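Local coordinates for protein Pab-dependent poly(a)-specific ribonuclease subunit PAN2 (Neurospora crassa, PDB 4CZW) that forms the catalytic subunit of the PAN2-PAN3 deadenylation complex, probably shortening mRNA poly(A) tails by exonucleolytic release of 5'-AMP, here as its pseudo-protease and exonuclease domains, at residues A[286-291]-A[378-383]; A[329-334]-A[338-343]. All blocks are in the same frame, centred on the assembly; numbering follows the deposited sequence.

Contact 1. Residues A[286-291]-A[378-383]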
loop_
_atom_site.group_PDB
_atom_site.type_symbol
_atom_site.label_atom_id
_atom_site.label_comp_id
_atom_site.label_asym_id
_atom_site.label_seq_id
_atom_site.Cartn_x
_atom_site.Cartn_y
_atom_site.Cartn_z
ATOM N N GLY A 286 -21.683 14.054 -16.029
ATOM C CA GLY A 286 -20.644 15.059 -16.157
ATOM C C GLY A 286 -20.570 16.012 -14.979
ATOM O O GLY A 286 -19.990 17.093 -15.083
ATOM N N TRP A 287 -21.153 15.611 -13.854
ATOM C CA TRP A 287 -21.189 16.466 -12.672
ATOM C C TRP A 287 -19.824 16.551 -12.000
ATOM O O TRP A 287 -19.445 17.601 -11.483
ATOM C CB TRP A 287 -22.231 15.960 -11.673
ATOM C CG TRP A 287 -22.573 16.960 -10.612
ATOM C CD1 TRP A 287 -23.395 18.040 -10.744
ATOM C CD2 TRP A 287 -22.107 16.973 -9.257
ATOM N NE1 TRP A 287 -23.468 18.727 -9.556
ATOM C CE2 TRP A 287 -22.687 18.091 -8.627
ATOM C CE3 TRP A 287 -21.256 16.147 -8.515
ATOM C CZ2 TRP A 287 -22.444 18.407 -7.292
ATOM C CZ3 TRP A 287 -21.015 16.462 -7.190
ATOM C CH2 TRP A 287 -21.607 17.583 -6.592
ATOM N N LEU A 288 -19.090 15.442 -12.004
ATOM C CA LEU A 288 -17.756 15.408 -11.416
ATOM C C LEU A 288 -16.696 15.776 -12.447
ATOM O O LEU A 288 -16.455 15.023 -13.390
ATOM C CB LEU A 288 -17.455 14.027 -10.830
ATOM C CG LEU A 288 -16.046 13.838 -10.260
ATOM C CD1 LEU A 288 -15.792 14.801 -9.110
ATOM C CD2 LEU A 288 -15.830 12.399 -9.816
ATOM N N PRO A 289 -16.061 16.943 -12.270
ATOM C CA PRO A 289 -15.009 17.391 -13.185
ATOM C C PRO A 289 -13.683 16.692 -12.906
ATOM O O PRO A 289 -13.379 16.394 -11.750
ATOM C CB PRO A 289 -14.913 18.888 -12.891
ATOM C CG PRO A 289 -15.284 18.995 -11.453
ATOM C CD PRO A 289 -16.313 17.923 -11.198
ATOM N N GLU A 290 -12.908 16.432 -13.952
ATOM C CA GLU A 290 -11.598 15.818 -13.784
ATOM C C GLU A 290 -10.549 16.881 -13.486
ATOM O O GLU A 290 -9.382 16.570 -13.250
ATOM C CB GLU A 290 -11.200 15.024 -15.030
ATOM C CG GLU A 290 -11.037 15.872 -16.279
ATOM C CD GLU A 290 -10.230 15.172 -17.356
ATOM O OE1 GLU A 290 -9.110 14.710 -17.054
ATOM O OE2 GLU A 290 -10.718 15.082 -18.502
ATOM N N GLU A 291 -10.975 18.140 -13.494
ATOM C CA GLU A 291 -10.059 19.253 -13.295
ATOM C C GLU A 291 -10.753 20.430 -12.619
ATOM O O GLU A 291 -11.798 20.893 -13.077
ATOM C CB GLU A 291 -9.464 19.686 -14.637
ATOM C CG GLU A 291 -8.164 20.457 -14.528
ATOM C CD GLU A 291 -7.517 20.690 -15.879
ATOM O OE1 GLU A 291 -8.214 21.163 -16.800
ATOM O OE2 GLU A 291 -6.312 20.398 -16.019
ATOM N N LEU A 378 -16.546 8.515 -14.820
ATOM C CA LEU A 378 -17.202 9.700 -14.279
ATOM C C LEU A 378 -18.721 9.577 -14.348
ATOM O O LEU A 378 -19.438 10.572 -14.240
ATOM C CB LEU A 378 -16.736 10.953 -15.023
ATOM C CG LEU A 378 -15.233 11.234 -14.968
ATOM C CD1 LEU A 378 -14.890 12.510 -15.722
ATOM C CD2 LEU A 378 -14.753 11.310 -13.527
ATOM N N THR A 379 -19.204 8.353 -14.533
ATOM C CA THR A 379 -20.639 8.088 -14.535
ATOM C C THR A 379 -21.042 7.383 -13.246
ATOM O O THR A 379 -20.413 6.405 -12.842
ATOM C CB THR A 379 -21.061 7.225 -15.740
ATOM O OG1 THR A 379 -20.649 7.863 -16.956
ATOM C CG2 THR A 379 -22.571 7.035 -15.759
ATOM N N PHE A 380 -22.090 7.882 -12.602
ATOM C CA PHE A 380 -22.568 7.291 -11.359
ATOM C C PHE A 380 -24.056 6.959 -11.441
ATOM O O PHE A 380 -24.805 7.591 -12.185
ATOM C CB PHE A 380 -22.289 8.229 -10.182
ATOM C CG PHE A 380 -20.832 8.544 -9.996
ATOM C CD1 PHE A 380 -19.978 7.620 -9.416
ATOM C CD2 PHE A 380 -20.313 9.763 -10.406
ATOM C CE1 PHE A 380 -18.635 7.904 -9.245
ATOM C CE2 PHE A 380 -18.971 10.053 -10.236
ATOM C CZ PHE A 380 -18.131 9.122 -9.657
ATOM N N ASN A 381 -24.472 5.957 -10.674
ATOM C CA ASN A 381 -25.842 5.469 -10.716
ATOM C C ASN A 381 -26.481 5.527 -9.333
ATOM O O ASN A 381 -25.947 4.979 -8.371
ATOM C CB ASN A 381 -25.871 4.038 -11.260
ATOM C CG ASN A 381 -27.263 3.591 -11.673
ATOM O OD1 ASN A 381 -28.234 3.777 -10.940
ATOM N ND2 ASN A 381 -27.364 2.997 -12.855
ATOM N N ALA A 382 -27.634 6.183 -9.242
ATOM C CA ALA A 382 -28.317 6.375 -7.965
ATOM C C ALA A 382 -28.798 5.061 -7.354
ATOM O O ALA A 382 -29.145 5.006 -6.175
ATOM C CB ALA A 382 -29.490 7.328 -8.138
ATOM N N ALA A 383 -28.815 4.007 -8.163
ATOM C CA ALA A 383 -29.334 2.717 -7.728
ATOM C C ALA A 383 -28.277 1.863 -7.035
ATOM O O ALA A 383 -28.587 1.135 -6.092
ATOM C CB ALA A 383 -29.918 1.965 -8.908
HETATM O O HOH W 1 -20.300 12.837 -12.764
#
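L288 turns its CG anti to the backbone N (chi1 176°), and L378 and F380 each turn theirs anti to their own carbonyl carbon (chi1 -60° and -59°). These torsions bring three apolar groups together between two loops. The centre is a single methyl, CD2 of L288. CD2 of L288 meets CD2 of L378 at 4.0 Å. It also reaches the edge of the F380 ring, close to the ring plane, with CE2 of F380 at 3.9 Å from CD2 of L288. The neighbouring ring atom CZ is almost as near, so the methyl sits beside the CE2-CZ bond and not over a ring face. The other methyl of L378, CD1, lies 3.8 Å from the carbonyl O of L288. L378 thus straddles side chain and backbone of the same residue. The polar link is made by water. Water 1 accepts from the backbone N of L288 at 3.0 Å and donates to the carbonyl O of L378 at 2.8 Å. One backbone N-H and one carbonyl are satisfied in this way where the two segments do not pair directly. Further along, N381 OD1 accepts from the backbone N of A383 at 2.8 Å, which makes an Asx turn. Both loops belong to the USP-like domain, away from its zinc sites. Residues 286-291 lead from helix 276-282 into strand 291-297, and residues 378-383 lead from helix 374-377 into strand 385-394. L288 and L378 both pack on L325 of strand 321-334, L288 also touches F227 of helix 227-235, and F380 rests on M386 and P387 of strand 385-394.

Contact 2. Residues A[329-334]-A[338-343]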
loop_
_atom_site.group_PDB
_atom_site.type_symbol
_atom_site.label_atom_id
_atom_site.label_comp_id
_atom_site.label_asym_id
_atom_site.label_seq_id
_atom_site.Cartn_x
_atom_site.Cartn_y
_atom_site.Cartn_z
ATOM N N VAL A 329 -12.903 6.336 -4.860
ATOM C CA VAL A 329 -13.353 5.146 -4.149
ATOM C C VAL A 329 -14.868 5.049 -4.275
ATOM O O VAL A 329 -15.595 5.922 -3.799
ATOM C CB VAL A 329 -12.951 5.170 -2.663
ATOM C CG1 VAL A 329 -13.596 4.009 -1.920
ATOM C CG2 VAL A 329 -11.439 5.125 -2.525
ATOM N N VAL A 330 -15.341 3.988 -4.922
ATOM C CA VAL A 330 -16.753 3.875 -5.270
ATOM C C VAL A 330 -17.460 2.752 -4.516
ATOM O O VAL A 330 -16.967 1.626 -4.453
ATOM C CB VAL A 330 -16.924 3.643 -6.785
ATOM C CG1 VAL A 330 -18.395 3.542 -7.146
ATOM C CG2 VAL A 330 -16.253 4.759 -7.570
ATOM N N ASN A 331 -18.619 3.067 -3.947
ATOM C CA ASN A 331 -19.446 2.066 -3.285
ATOM C C ASN A 331 -20.383 1.392 -4.278
ATOM O O ASN A 331 -21.100 2.063 -5.019
ATOM C CB ASN A 331 -20.251 2.696 -2.147
ATOM C CG ASN A 331 -21.032 1.670 -1.347
ATOM O OD1 ASN A 331 -20.514 1.083 -0.398
ATOM N ND2 ASN A 331 -22.288 1.453 -1.724
ATOM N N VAL A 332 -20.371 0.063 -4.292
ATOM C CA VAL A 332 -21.212 -0.702 -5.205
ATOM C C VAL A 332 -22.207 -1.568 -4.441
ATOM O O VAL A 332 -21.817 -2.463 -3.691
ATOM C CB VAL A 332 -20.369 -1.599 -6.131
ATOM C CG1 VAL A 332 -21.272 -2.461 -6.998
ATOM C CG2 VAL A 332 -19.442 -0.752 -6.991
ATOM N N GLU A 333 -23.494 -1.298 -4.638
ATOM C CA GLU A 333 -24.547 -2.037 -3.950
ATOM C C GLU A 333 -25.063 -3.203 -4.787
ATOM O O GLU A 333 -25.114 -3.126 -6.014
ATOM C CB GLU A 333 -25.709 -1.107 -3.593
ATOM C CG GLU A 333 -25.343 0.029 -2.654
ATOM C CD GLU A 333 -26.532 0.906 -2.315
ATOM O OE1 GLU A 333 -27.656 0.578 -2.749
ATOM O OE2 GLU A 333 -26.344 1.924 -1.615
ATOM N N THR A 334 -25.441 -4.284 -4.113
ATOM C CA THR A 334 -26.063 -5.427 -4.770
ATOM C C THR A 334 -27.471 -5.607 -4.210
ATOM O O THR A 334 -27.661 -5.590 -2.997
ATOM C CB THR A 334 -25.246 -6.717 -4.567
ATOM O OG1 THR A 334 -23.899 -6.504 -5.006
ATOM C CG2 THR A 334 -25.857 -7.867 -5.352
ATOM N N GLN A 338 -28.829 -8.124 -0.289
ATOM C CA GLN A 338 -28.424 -6.738 -0.081
ATOM C C GLN A 338 -27.120 -6.629 0.707
ATOM O O GLN A 338 -26.962 -7.225 1.776
ATOM C CB GLN A 338 -29.539 -5.956 0.621
ATOM C CG GLN A 338 -29.892 -4.639 -0.057
ATOM C CD GLN A 338 -29.054 -3.476 0.435
ATOM O OE1 GLN A 338 -28.769 -3.361 1.628
ATOM N NE2 GLN A 338 -28.658 -2.601 -0.482
ATOM N N LYS A 339 -26.187 -5.867 0.141
ATOM C CA LYS A 339 -24.860 -5.659 0.715
ATOM C C LYS A 339 -24.176 -4.460 0.071
ATOM O O LYS A 339 -24.841 -3.580 -0.483
ATOM C CB LYS A 339 -23.980 -6.900 0.538
ATOM C CG LYS A 339 -23.850 -7.401 -0.904
ATOM C CD LYS A 339 -22.792 -8.497 -1.021
ATOM C CE LYS A 339 -23.172 -9.551 -2.056
ATOM N NZ LYS A 339 -22.390 -10.806 -1.854
ATOM N N SER A 340 -22.846 -4.446 0.140
ATOM C CA SER A 340 -22.034 -3.413 -0.502
ATOM C C SER A 340 -20.552 -3.781 -0.441
ATOM O O SER A 340 -20.104 -4.411 0.513
ATOM C CB SER A 340 -22.273 -2.040 0.152
ATOM O OG SER A 340 -21.883 -2.030 1.515
ATOM N N HIS A 341 -19.796 -3.403 -1.466
ATOM C CA HIS A 341 -18.338 -3.501 -1.414
ATOM C C HIS A 341 -17.742 -2.372 -2.247
ATOM O O HIS A 341 -18.461 -1.695 -2.983
ATOM C CB HIS A 341 -17.840 -4.865 -1.906
ATOM C CG HIS A 341 -17.580 -4.921 -3.379
ATOM N ND1 HIS A 341 -18.595 -4.943 -4.311
ATOM C CD2 HIS A 341 -16.423 -4.966 -4.080
ATOM C CE1 HIS A 341 -18.073 -4.994 -5.523
ATOM N NE2 HIS A 341 -16.757 -5.010 -5.411
ATOM N N LEU A 342 -16.435 -2.162 -2.132
ATOM C CA LEU A 342 -15.812 -1.003 -2.760
ATOM C C LEU A 342 -14.927 -1.353 -3.952
ATOM O O LEU A 342 -14.240 -2.374 -3.958
ATOM C CB LEU A 342 -14.993 -0.234 -1.725
ATOM C CG LEU A 342 -15.722 0.051 -0.413
ATOM C CD1 LEU A 342 -14.788 0.693 0.596
ATOM C CD2 LEU A 342 -16.941 0.928 -0.652
ATOM N N VAL A 343 -14.954 -0.490 -4.961
ATOM C CA VAL A 343 -14.044 -0.590 -6.094
ATOM C C VAL A 343 -13.337 0.746 -6.275
ATOM O O VAL A 343 -13.665 1.723 -5.599
ATOM C CB VAL A 343 -14.773 -0.971 -7.397
ATOM C CG1 VAL A 343 -15.509 -2.294 -7.229
ATOM C CG2 VAL A 343 -15.732 0.135 -7.811
HETATM O O HOH W 2 -20.973 0.650 2.108
#
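V329 lies just before the first pair; its CG1 packs on CD1 of L342 at 4.3 Å. V330 and V343 form an antiparallel hydrogen-bonded pair. V330 N donates to V343 O at 2.9 Å, nearly straight at 174°, and V343 N donates back to V330 O. On the next pair, a non-hydrogen-bonded one, N331 faces L342. With CG anti to the backbone N (chi1 -175°), the amide of N331 swings toward the partner strand, where OD1 of N331 lies 3.6 Å from CD2 of L342. Water 2 donates to N331 OD1 at 2.6 Å and also hydrogen-bonds S340 OG at 2.9 Å. V332 pairs with H341 through V332 N to H341 O at 2.9 Å and H341 N to V332 O. On this face CG2 of V332 meets CG2 of V343, while H341 NE2 bonds N365 OD1. E333 runs alongside Q338, whose side chain is poorly ordered. At T334, K339 N to T334 O is a weak bond of 3.5 Å. In this beta hairpin of the USP-like domain, the four bonds of V330/V343 and V332/H341 fix the register. Side chains add apolar packing on the valine face and a water-bridged polar link between N331 and S340 on the other.

Overall arrangement
Following the chain from the N terminus, residues 286-291 come first, just before strand 291-297. The chain then runs through strand 321-334 into its hairpin partner, strand 339-347. Contact 2 closes that short hairpin, with three residues between its segments. The chain goes on through strands 361-365 and 368-371 and helix 374-377 to residues 378-383. There contact 1 closes a loop of 86 residues, and contact 2 is nested inside it. The contact centres lie about 16 Å apart, and F380 of contact 1 packs against V330 of contact 2. Contact 1 joins two loops beside the mixed sheet of the USP-like domain, and contact 2 joins two strands within it.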